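PDB 2R2Z: hemolysin, which is a membrane protein of the UPF0053 family that may bind FAD and whose transporter-associated domain, the piece given here, binds zinc. Local coordinates for residues 27-30 with 34-37; 37-42 with 46-51; 50-55 with 63-68; 74-77 with 83-86. All coordinates share one frame; numbering follows the deposited sequence. Where two conformers were deposited one is given.

Contact 1 (27-30 with 34-37)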
loop_
_atom_site.group_PDB
_atom_site.type_symbol
_atom_site.label_atom_id
_atom_site.label_comp_id
_atom_site.label_asym_id
_atom_site.label_seq_id
_atom_site.Cartn_x
_atom_site.Cartn_y
_atom_site.Cartn_z
ATOM N N ASP A 27 -4.342 8.736 5.533
ATOM C CA ASP A 27 -5.404 8.985 6.505
ATOM C C ASP A 27 -6.720 8.275 6.131
ATOM O O ASP A 27 -7.436 7.778 7.003
ATOM C CB ASP A 27 -5.619 10.497 6.668
ATOM C CG ASP A 27 -4.421 11.205 7.300
ATOM O OD1 ASP A 27 -3.609 10.546 7.987
ATOM O OD2 ASP A 27 -4.302 12.455 7.142
ATOM N N GLU A 28 -7.032 8.230 4.840
ATOM C CA GLU A 28 -8.208 7.510 4.323
ATOM C C GLU A 28 -8.072 6.004 4.575
ATOM O O GLU A 28 -9.013 5.352 5.021
ATOM C CB GLU A 28 -8.369 7.761 2.808
ATOM C CG GLU A 28 -8.891 9.162 2.425
ATOM C CD GLU A 28 -8.829 9.489 0.915
ATOM O OE1 GLU A 28 -7.994 8.931 0.138
ATOM O OE2 GLU A 28 -9.628 10.372 0.509
ATOM N N PHE A 29 -6.891 5.469 4.284
ATOM C CA PHE A 29 -6.607 4.062 4.531
ATOM C C PHE A 29 -6.839 3.719 6.010
ATOM O O PHE A 29 -7.501 2.737 6.329
ATOM C CB PHE A 29 -5.155 3.763 4.113
ATOM C CG PHE A 29 -4.735 2.332 4.305
ATOM C CD1 PHE A 29 -4.808 1.421 3.253
ATOM C CD2 PHE A 29 -4.240 1.904 5.529
ATOM C CE1 PHE A 29 -4.408 0.101 3.430
ATOM C CE2 PHE A 29 -3.847 0.596 5.716
ATOM C CZ PHE A 29 -3.931 -0.314 4.664
ATOM N N ASN A 30 -6.308 4.539 6.920
ATOM C CA ASN A 30 -6.494 4.267 8.340
ATOM C C ASN A 30 -7.957 4.306 8.760
ATOM O O ASN A 30 -8.398 3.492 9.561
ATOM C CB ASN A 30 -5.727 5.265 9.204
ATOM C CG ASN A 30 -4.234 5.036 9.209
ATOM O OD1 ASN A 30 -3.729 3.940 8.944
ATOM N ND2 ASN A 30 -3.506 6.080 9.565
ATOM N N GLU A 34 -9.089 0.758 9.881
ATOM C CA GLU A 34 -8.848 0.768 11.328
ATOM C C GLU A 34 -7.383 0.510 11.672
ATOM O O GLU A 34 -7.075 -0.258 12.596
ATOM C CB GLU A 34 -9.752 -0.252 12.041
ATOM C CG GLU A 34 -11.076 0.318 12.473
ATOM C CD GLU A 34 -10.914 1.305 13.620
ATOM O OE1 GLU A 34 -10.880 2.526 13.364
ATOM O OE2 GLU A 34 -10.815 0.862 14.780
ATOM N N THR A 35 -6.492 1.138 10.934
ATOM C CA THR A 35 -5.065 0.945 11.112
ATOM C C THR A 35 -4.423 2.224 11.637
ATOM O O THR A 35 -5.085 3.269 11.762
ATOM C CB THR A 35 -4.413 0.503 9.780
ATOM O OG1 THR A 35 -4.769 1.434 8.752
ATOM C CG2 THR A 35 -4.891 -0.898 9.373
ATOM N N ASP A 36 -3.123 2.127 11.897
ATOM C CA ASP A 36 -2.363 3.168 12.589
ATOM C C ASP A 36 -1.100 3.554 11.831
ATOM O O ASP A 36 -0.065 3.855 12.442
ATOM C CB ASP A 36 -2.005 2.709 14.004
ATOM C CG ASP A 36 -3.216 2.571 14.884
ATOM O OD1 ASP A 36 -3.917 3.578 15.117
ATOM O OD2 ASP A 36 -3.451 1.447 15.356
ATOM N N LEU A 37 -1.175 3.572 10.505
ATOM C CA LEU A 37 -0.028 4.008 9.722
ATOM C C LEU A 37 0.192 5.499 9.847
ATOM O O LEU A 37 -0.768 6.276 9.836
ATOM C CB LEU A 37 -0.229 3.646 8.244
ATOM C CG LEU A 37 -0.546 2.188 7.924
ATOM C CD1 LEU A 37 -0.572 1.982 6.399
ATOM C CD2 LEU A 37 0.455 1.231 8.579
HETATM O O HOH W 1 -1.413 9.043 9.162
HETATM O O HOH W 2 -7.555 3.969 12.757
#
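Asn30 OD1 is gripped twice from the segment 34-37. The hydroxyl Thr35 OG1 donates to Asn30 OD1 at 2.7 Å, in the carbonyl plane and on a lone pair, whereas Leu37 N reaches Asn30 OD1 at 3.0 Å from a position tilted 30° off that plane. The other half of the amide works in reverse: Asn30 ND2 gives a nearly straight bond (166°) to Leu37 O at 2.8 Å, with the acceptor in the amide plane. Both ends of the amide thus meet the backbone of Leu37, which fixes its rotation about chi2. The bonds lie where helix 26-33 ends and the chain turns back across its end; Glu34, with positive phi, is the first residue to leave helical geometry, and its N makes a weak bond to Asn30 O. Thr35 places OG1 between its backbone N and carbonyl carbon (chi1 53°), which also brings it within 3.3 Å of Phe29 CE2. The same corner of the ring also meets Leu37, whose CD1 lies 3.6 Å from Phe29 CE2, and Val87 of strand 81-89 touches Phe29 as well. A water donates to both Asp27 OD1 and Leu37 O, giving the latter a second partner beside Asn30 ND2.

Contact 2 (37-42 with 46-51)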
loop_
_atom_site.group_PDB
_atom_site.type_symbol
_atom_site.label_atom_id
_atom_site.label_comp_id
_atom_site.label_asym_id
_atom_site.label_seq_id
_atom_site.Cartn_x
_atom_site.Cartn_y
_atom_site.Cartn_z
ATOM N N LEU A 37 -1.175 3.572 10.505
ATOM C CA LEU A 37 -0.028 4.008 9.722
ATOM C C LEU A 37 0.192 5.499 9.847
ATOM O O LEU A 37 -0.768 6.276 9.836
ATOM C CB LEU A 37 -0.229 3.646 8.244
ATOM C CG LEU A 37 -0.546 2.188 7.924
ATOM C CD1 LEU A 37 -0.572 1.982 6.399
ATOM C CD2 LEU A 37 0.455 1.231 8.579
ATOM N N HIS A 38 1.450 5.909 9.952
ATOM C CA HIS A 38 1.788 7.330 9.983
ATOM C C HIS A 38 3.135 7.515 9.331
ATOM O O HIS A 38 4.034 6.694 9.547
ATOM C CB HIS A 38 1.909 7.856 11.415
ATOM C CG HIS A 38 0.656 7.755 12.229
ATOM N ND1 HIS A 38 -0.450 8.554 12.012
ATOM C CD2 HIS A 38 0.343 6.959 13.277
ATOM C CE1 HIS A 38 -1.389 8.248 12.890
ATOM N NE2 HIS A 38 -0.924 7.306 13.691
HETATM N N MSE A 39 3.287 8.604 8.585
HETATM C CA MSE A 39 4.554 8.963 7.962
HETATM C C MSE A 39 4.543 10.463 7.664
HETATM O O MSE A 39 3.658 10.952 6.957
HETATM C CB MSE A 39 4.775 8.161 6.673
HETATM C CG MSE A 39 6.104 8.445 5.980
HETATM SE SE MSE A 39 6.331 7.287 4.438
HETATM C CE MSE A 39 6.671 5.585 5.362
ATOM N N SER A 40 5.525 11.202 8.177
ATOM C CA SER A 40 5.565 12.642 7.936
ATOM C C SER A 40 5.945 12.977 6.502
ATOM O O SER A 40 6.731 12.273 5.870
ATOM C CB SER A 40 6.504 13.336 8.918
ATOM O OG SER A 40 5.974 13.248 10.223
ATOM N N ASP A 41 5.358 14.065 5.999
ATOM C CA ASP A 41 5.678 14.622 4.684
ATOM C C ASP A 41 5.321 13.719 3.503
ATOM O O ASP A 41 5.802 13.936 2.388
ATOM C CB ASP A 41 7.161 15.023 4.614
ATOM C CG ASP A 41 7.529 16.142 5.587
ATOM O OD1 ASP A 41 6.646 16.926 6.003
ATOM O OD2 ASP A 41 8.724 16.228 5.937
ATOM N N VAL A 42 4.487 12.711 3.757
ATOM C CA VAL A 42 4.021 11.784 2.732
ATOM C C VAL A 42 2.540 11.628 2.985
ATOM O O VAL A 42 2.124 11.412 4.124
ATOM C CB VAL A 42 4.725 10.419 2.853
ATOM C CG1 VAL A 42 4.159 9.442 1.861
ATOM C CG2 VAL A 42 6.244 10.578 2.654
ATOM N N ALA A 46 0.864 5.169 -2.094
ATOM C CA ALA A 46 2.004 4.979 -3.004
ATOM C C ALA A 46 3.294 5.546 -2.403
ATOM O O ALA A 46 4.346 4.897 -2.405
ATOM C CB ALA A 46 1.751 5.630 -4.360
ATOM N N GLY A 47 3.221 6.776 -1.900
ATOM C CA GLY A 47 4.378 7.414 -1.288
ATOM C C GLY A 47 4.813 6.639 -0.062
ATOM O O GLY A 47 6.008 6.471 0.184
ATOM N N TYR A 48 3.849 6.158 0.721
ATOM C CA TYR A 48 4.147 5.392 1.923
ATOM C C TYR A 48 4.982 4.154 1.584
ATOM O O TYR A 48 6.050 3.925 2.166
ATOM C CB TYR A 48 2.835 4.995 2.610
ATOM C CG TYR A 48 3.047 4.240 3.904
ATOM C CD1 TYR A 48 3.095 4.918 5.127
ATOM C CD2 TYR A 48 3.229 2.860 3.901
ATOM C CE1 TYR A 48 3.317 4.216 6.309
ATOM C CE2 TYR A 48 3.468 2.160 5.074
ATOM C CZ TYR A 48 3.502 2.835 6.271
ATOM O OH TYR A 48 3.717 2.096 7.406
ATOM N N LEU A 49 4.496 3.344 0.659
ATOM C CA LEU A 49 5.168 2.083 0.389
ATOM C C LEU A 49 6.519 2.292 -0.284
ATOM O O LEU A 49 7.485 1.624 0.066
ATOM C CB LEU A 49 4.273 1.119 -0.392
ATOM C CG LEU A 49 4.896 -0.258 -0.675
ATOM C CD1 LEU A 49 5.360 -0.973 0.612
ATOM C CD2 LEU A 49 3.929 -1.162 -1.424
ATOM N N ILE A 50 6.583 3.208 -1.244
ATOM C CA ILE A 50 7.850 3.510 -1.900
ATOM C C ILE A 50 8.900 3.940 -0.869
ATOM O O ILE A 50 10.021 3.428 -0.863
ATOM C CB ILE A 50 7.671 4.573 -3.019
ATOM C CG1 ILE A 50 6.923 3.983 -4.231
ATOM C CG2 ILE A 50 9.030 5.203 -3.416
ATOM C CD1 ILE A 50 7.557 2.738 -4.874
ATOM N N THR A 51 8.513 4.846 0.028
ATOM C CA THR A 51 9.419 5.342 1.061
ATOM C C THR A 51 9.853 4.194 1.969
ATOM O O THR A 51 11.032 4.055 2.267
ATOM C CB THR A 51 8.761 6.434 1.900
ATOM O OG1 THR A 51 8.384 7.518 1.040
ATOM C CG2 THR A 51 9.737 6.959 2.971
#
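The selenium of Met39, a selenomethionine, serves two partners of helix 45-53 at once: SE lies 3.6 Å from Thr51 CB, tip to tip, and forms an oblique Met-aromatic contact with Tyr48, 4.9 Å from SE to the ring centroid and 43° off the normal. The terminal methyl sits more squarely over the ring. Met39 CE is 4.0 Å from the centroid of Tyr48 and 25° off its normal, a CH-pi contact displaced toward the CD1 side. The chain runs extended through chi1 and chi2, then bends at chi3 (-72°), which turns CE down onto the ring while SE stays against Thr51. Leu37 takes the opposite face: its CD1 stands 4.1 Å above the plane of the Tyr48 ring, near the rim, and its CD2 comes within 3.6 Å of Tyr48 OH. The phenol is therefore held between two side chains from one loop. Further along, Val42 CG1 presses on the bare backbone at Gly47, 3.5 Å from Gly47 C. Thr51 OG1 folds back to Gly47 O at 2.7 Å, and Thr51 N reaches the same oxygen from the other face of its plane. No hydrogen bond crosses between the segments: this is apolar packing of the interhelical loop, with its type II turn from Met39 to Val42, against the helix that follows it.

Contact 3 (50-55 with 63-68)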
loop_
_atom_site.group_PDB
_atom_site.type_symbol
_atom_site.label_atom_id
_atom_site.label_comp_id
_atom_site.label_asym_id
_atom_site.label_seq_id
_atom_site.Cartn_x
_atom_site.Cartn_y
_atom_site.Cartn_z
ATOM N N ILE A 50 6.583 3.208 -1.244
ATOM C CA ILE A 50 7.850 3.510 -1.900
ATOM C C ILE A 50 8.900 3.940 -0.869
ATOM O O ILE A 50 10.021 3.428 -0.863
ATOM C CB ILE A 50 7.671 4.573 -3.019
ATOM C CG1 ILE A 50 6.923 3.983 -4.231
ATOM C CG2 ILE A 50 9.030 5.203 -3.416
ATOM C CD1 ILE A 50 7.557 2.738 -4.874
ATOM N N THR A 51 8.513 4.846 0.028
ATOM C CA THR A 51 9.419 5.342 1.061
ATOM C C THR A 51 9.853 4.194 1.969
ATOM O O THR A 51 11.032 4.055 2.267
ATOM C CB THR A 51 8.761 6.434 1.900
ATOM O OG1 THR A 51 8.384 7.518 1.040
ATOM C CG2 THR A 51 9.737 6.959 2.971
ATOM N N ALA A 52 8.906 3.363 2.400
ATOM C CA ALA A 52 9.218 2.269 3.314
ATOM C C ALA A 52 10.138 1.236 2.670
ATOM O O ALA A 52 11.041 0.714 3.332
ATOM C CB ALA A 52 7.953 1.620 3.803
ATOM N N LEU A 53 9.919 0.930 1.394
ATOM C CA LEU A 53 10.770 -0.025 0.670
ATOM C C LEU A 53 12.181 0.515 0.490
ATOM O O LEU A 53 13.155 -0.243 0.533
ATOM C CB LEU A 53 10.184 -0.354 -0.704
ATOM C CG LEU A 53 8.904 -1.187 -0.717
ATOM C CD1 LEU A 53 8.361 -1.196 -2.138
ATOM C CD2 LEU A 53 9.133 -2.602 -0.189
ATOM N N GLY A 54 12.276 1.818 0.258
ATOM C CA GLY A 54 13.555 2.495 0.070
ATOM C C GLY A 54 14.090 2.457 -1.351
ATOM O O GLY A 54 15.113 3.079 -1.642
ATOM N N THR A 55 13.402 1.726 -2.229
ATOM C CA THR A 55 13.814 1.566 -3.627
ATOM C C THR A 55 12.550 1.412 -4.458
ATOM O O THR A 55 11.593 0.787 -4.016
ATOM C CB THR A 55 14.695 0.311 -3.825
ATOM O OG1 THR A 55 15.914 0.454 -3.091
ATOM C CG2 THR A 55 15.061 0.112 -5.297
ATOM N N PRO A 63 7.907 -6.421 -4.439
ATOM C CA PRO A 63 8.405 -6.494 -3.076
ATOM C C PRO A 63 7.325 -6.100 -2.081
ATOM O O PRO A 63 6.334 -5.452 -2.442
ATOM C CB PRO A 63 9.530 -5.469 -3.070
ATOM C CG PRO A 63 9.092 -4.451 -4.060
ATOM C CD PRO A 63 8.466 -5.268 -5.169
ATOM N N SER A 64 7.557 -6.456 -0.823
ATOM C CA SER A 64 6.608 -6.150 0.227
ATOM C C SER A 64 7.270 -5.500 1.429
ATOM O O SER A 64 8.493 -5.580 1.637
ATOM C CB SER A 64 5.878 -7.412 0.664
ATOM O OG SER A 64 6.790 -8.342 1.204
ATOM N N PHE A 65 6.443 -4.824 2.214
ATOM C CA PHE A 65 6.828 -4.201 3.469
ATOM C C PHE A 65 5.791 -4.619 4.498
ATOM O O PHE A 65 4.583 -4.478 4.271
ATOM C CB PHE A 65 6.843 -2.681 3.328
ATOM C CG PHE A 65 7.188 -1.970 4.599
ATOM C CD1 PHE A 65 8.489 -2.011 5.111
ATOM C CD2 PHE A 65 6.222 -1.253 5.286
ATOM C CE1 PHE A 65 8.820 -1.353 6.295
ATOM C CE2 PHE A 65 6.538 -0.587 6.461
ATOM C CZ PHE A 65 7.840 -0.641 6.964
ATOM N N GLU A 66 6.269 -5.120 5.628
ATOM C CA GLU A 66 5.377 -5.524 6.703
ATOM C C GLU A 66 5.449 -4.507 7.832
ATOM O O GLU A 66 6.526 -3.985 8.142
ATOM C CB GLU A 66 5.735 -6.930 7.182
ATOM C CG GLU A 66 5.773 -7.927 6.013
ATOM C CD GLU A 66 5.921 -9.373 6.437
ATOM O OE1 GLU A 66 5.198 -9.809 7.362
ATOM O OE2 GLU A 66 6.756 -10.075 5.823
ATOM N N VAL A 67 4.301 -4.219 8.439
ATOM C CA VAL A 67 4.221 -3.276 9.542
ATOM C C VAL A 67 3.017 -3.693 10.383
ATOM O O VAL A 67 1.914 -3.820 9.866
ATOM C CB VAL A 67 4.168 -1.798 9.030
ATOM C CG1 VAL A 67 3.044 -1.560 8.016
ATOM C CG2 VAL A 67 4.061 -0.839 10.199
ATOM N N GLY A 68 3.229 -3.954 11.671
ATOM C CA GLY A 68 2.141 -4.431 12.519
ATOM C C GLY A 68 1.561 -5.706 11.949
ATOM O O GLY A 68 2.284 -6.630 11.604
#
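Ala52 CB sits almost exactly over the centre of the Phe65 ring, 3.6 Å from the centroid and only 7° off the normal, and this CH-pi contact belongs to the tight part of the interface. All six ring carbons lie within 4.0 Å of the methyl, so the small side chain lets the helix settle directly on the aromatic face. With CG anti to the backbone N (chi1 178°) the Phe65 ring reaches out to the helix, and chi2 of 71° turns its face to Ala52. Leu53 CD2 packs as closely, 3.6 Å from Ser64 O, and lies 4.2 Å from Phe65 CB. The looser side begins at the other methyl, where Leu53 CD1 is 3.9 Å from Pro63 CG, the side chains crossing at about a right angle. No hydrogen bond joins the segments, and the residues that touch are all partly exposed. Just past Leu53 the helix stops at Gly54, which has positive phi and lies on the solvent side with Thr55. Pro63 follows closely on Glu61, a zinc-binding residue. In the fold, the C-terminal end of helix 45-53 rests on the edge strand 64-67, whose Phe65 also touches Tyr48 and Leu49 of that helix and pairs through its backbone with Leu72 of strand 70-78.

Contact 4 (74-77 with 83-86)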
loop_
_atom_site.group_PDB
_atom_site.type_symbol
_atom_site.label_atom_id
_atom_site.label_comp_id
_atom_site.label_asym_id
_atom_site.label_seq_id
_atom_site.Cartn_x
_atom_site.Cartn_y
_atom_site.Cartn_z
ATOM N N ALA A 74 3.874 -4.138 -3.531
ATOM C CA ALA A 74 3.773 -3.308 -4.718
ATOM C C ALA A 74 3.223 -4.184 -5.831
ATOM O O ALA A 74 3.981 -4.938 -6.467
ATOM C CB ALA A 74 5.164 -2.768 -5.087
ATOM N N GLU A 75 1.924 -4.079 -6.094
ATOM C CA GLU A 75 1.263 -4.994 -7.010
ATOM C C GLU A 75 1.394 -4.596 -8.468
ATOM O O GLU A 75 1.538 -5.456 -9.331
ATOM C CB GLU A 75 -0.206 -5.139 -6.628
ATOM C CG GLU A 75 -0.859 -6.322 -7.289
ATOM C CD GLU A 75 -0.192 -7.659 -6.925
ATOM O OE1 GLU A 75 0.393 -7.831 -5.821
ATOM O OE2 GLU A 75 -0.241 -8.554 -7.756
ATOM N N GLU A 76 1.305 -3.294 -8.741
ATOM C CA GLU A 76 1.363 -2.795 -10.113
ATOM C C GLU A 76 2.092 -1.483 -10.169
ATOM O O GLU A 76 1.666 -0.501 -9.542
ATOM C CB GLU A 76 -0.041 -2.624 -10.705
ATOM C CG GLU A 76 0.004 -2.282 -12.179
ATOM C CD GLU A 76 -1.356 -2.154 -12.835
ATOM O OE1 GLU A 76 -2.390 -2.228 -12.136
ATOM O OE2 GLU A 76 -1.384 -1.968 -14.076
HETATM N N MSE A 77 3.158 -1.472 -10.968
HETATM C CA MSE A 77 3.917 -0.257 -11.298
HETATM C C MSE A 77 3.542 0.211 -12.688
HETATM O O MSE A 77 3.307 -0.609 -13.583
HETATM C CB MSE A 77 5.422 -0.532 -11.315
HETATM C CG MSE A 77 5.975 -1.108 -10.031
HETATM SE SE MSE A 77 5.790 0.078 -8.513
HETATM C CE MSE A 77 6.867 1.573 -9.190
ATOM N N LEU A 83 1.097 2.201 -8.819
ATOM C CA LEU A 83 -0.317 2.330 -9.172
ATOM C C LEU A 83 -1.242 1.648 -8.154
ATOM O O LEU A 83 -2.252 2.196 -7.812
ATOM C CB LEU A 83 -0.602 1.739 -10.558
ATOM C CG LEU A 83 -0.403 2.502 -11.863
ATOM C CD1 LEU A 83 -1.022 1.701 -13.003
ATOM C CD2 LEU A 83 -1.015 3.891 -11.819
ATOM N N VAL A 84 -0.900 0.399 -7.829
ATOM C CA VAL A 84 -1.787 -0.420 -6.997
ATOM C C VAL A 84 -0.957 -1.178 -5.982
ATOM O O VAL A 84 0.073 -1.782 -6.332
ATOM C CB VAL A 84 -2.618 -1.424 -7.869
ATOM C CG1 VAL A 84 -3.582 -2.208 -7.000
ATOM C CG2 VAL A 84 -3.411 -0.680 -8.956
ATOM N N LEU A 85 -1.429 -1.156 -4.737
ATOM C CA LEU A 85 -0.846 -1.950 -3.653
ATOM C C LEU A 85 -1.738 -3.138 -3.376
ATOM O O LEU A 85 -2.951 -3.022 -3.462
ATOM C CB LEU A 85 -0.778 -1.113 -2.354
ATOM C CG LEU A 85 0.222 0.035 -2.263
ATOM C CD1 LEU A 85 -0.265 1.252 -3.062
ATOM C CD2 LEU A 85 0.421 0.438 -0.814
ATOM N N ARG A 86 -1.150 -4.261 -2.999
ATOM C CA ARG A 86 -1.909 -5.333 -2.391
ATOM C C ARG A 86 -1.701 -5.254 -0.888
ATOM O O ARG A 86 -0.592 -4.994 -0.428
ATOM C CB ARG A 86 -1.450 -6.680 -2.935
ATOM C CG ARG A 86 -2.233 -7.885 -2.392
ATOM C CD ARG A 86 -1.590 -9.204 -2.831
ATOM N NE ARG A 86 -1.524 -9.383 -4.291
ATOM C CZ ARG A 86 -2.279 -10.217 -4.997
ATOM N NH1 ARG A 86 -3.232 -10.939 -4.430
ATOM N NH2 ARG A 86 -2.077 -10.316 -6.292
#
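Strands 70-78 and 81-89 form an antiparallel beta hairpin, and here it carries two classic beta bulges, one on each strand, that share the pair Glu76-Val84. The N-to-C directions of the short segments are 167° apart, with axes approaching to 4.6 Å. Val84 O accepts from two successive amides, Glu75 N at 3.0 Å and Glu76 N at 3.1 Å. In the mirror role, Glu76 O receives Leu83 N at 2.9 Å and Val84 N at 3.2 Å. Each strand thus places two residues against one of the other, and the register shifts by one between the non-hydrogen-bonded pair Ala74-Leu85 and the hydrogen-bonded pair Glu76-Val84. Both Glu75 and Leu83 have helix-like psi values, as expected for the first residue of a classic bulge.

Beyond the backbone, Arg86 meets Glu75 side-on in a two-pronged salt bridge: Arg86 NE binds Glu75 OE1 at 2.9 Å, almost straight at 177°, and Arg86 NH2 binds Glu75 OE2, also at 2.9 Å. The oxygens lie near the guanidinium plane, yet the nitrogens stand above the carboxylate plane, the two groups being turned 75° apart. A bend at chi2 of Glu75 and another at chi3 of Arg86 bring the groups together. Arg86 NH1 makes a further salt bridge to Glu17 OE2, a zinc-binding residue on strand 17-21, and Glu75 OE2 forms one with Lys62 NZ, so the pair belongs to a charged network near a bound zinc ion. On the sheet face of Glu76 and Val84, Glu76 OE1 lies 3.7 Å from Val84 CG2.

Contacts 1 and 2 share Leu37 and between them fix the loop joining the two helices: mainly polar in contact 1, where a side-chain amide hydrogen-bonds to backbone, apolar in contact 2, around a buried tyrosine. Contact 3 uses the end of the same helix 45-53 as contact 2 but lies at the surface, where only partly exposed residues touch. Contact 4, nearest the centre of the chain, belongs to the sheet itself and relies on backbone pairing and charge. Leu49 bridges the layers, meeting Phe65 of contact 3 and Ala74 and Leu85 of contact 4, while strands 64-67 and 70-78 lie side by side. Contacts 1 and 4 do not touch.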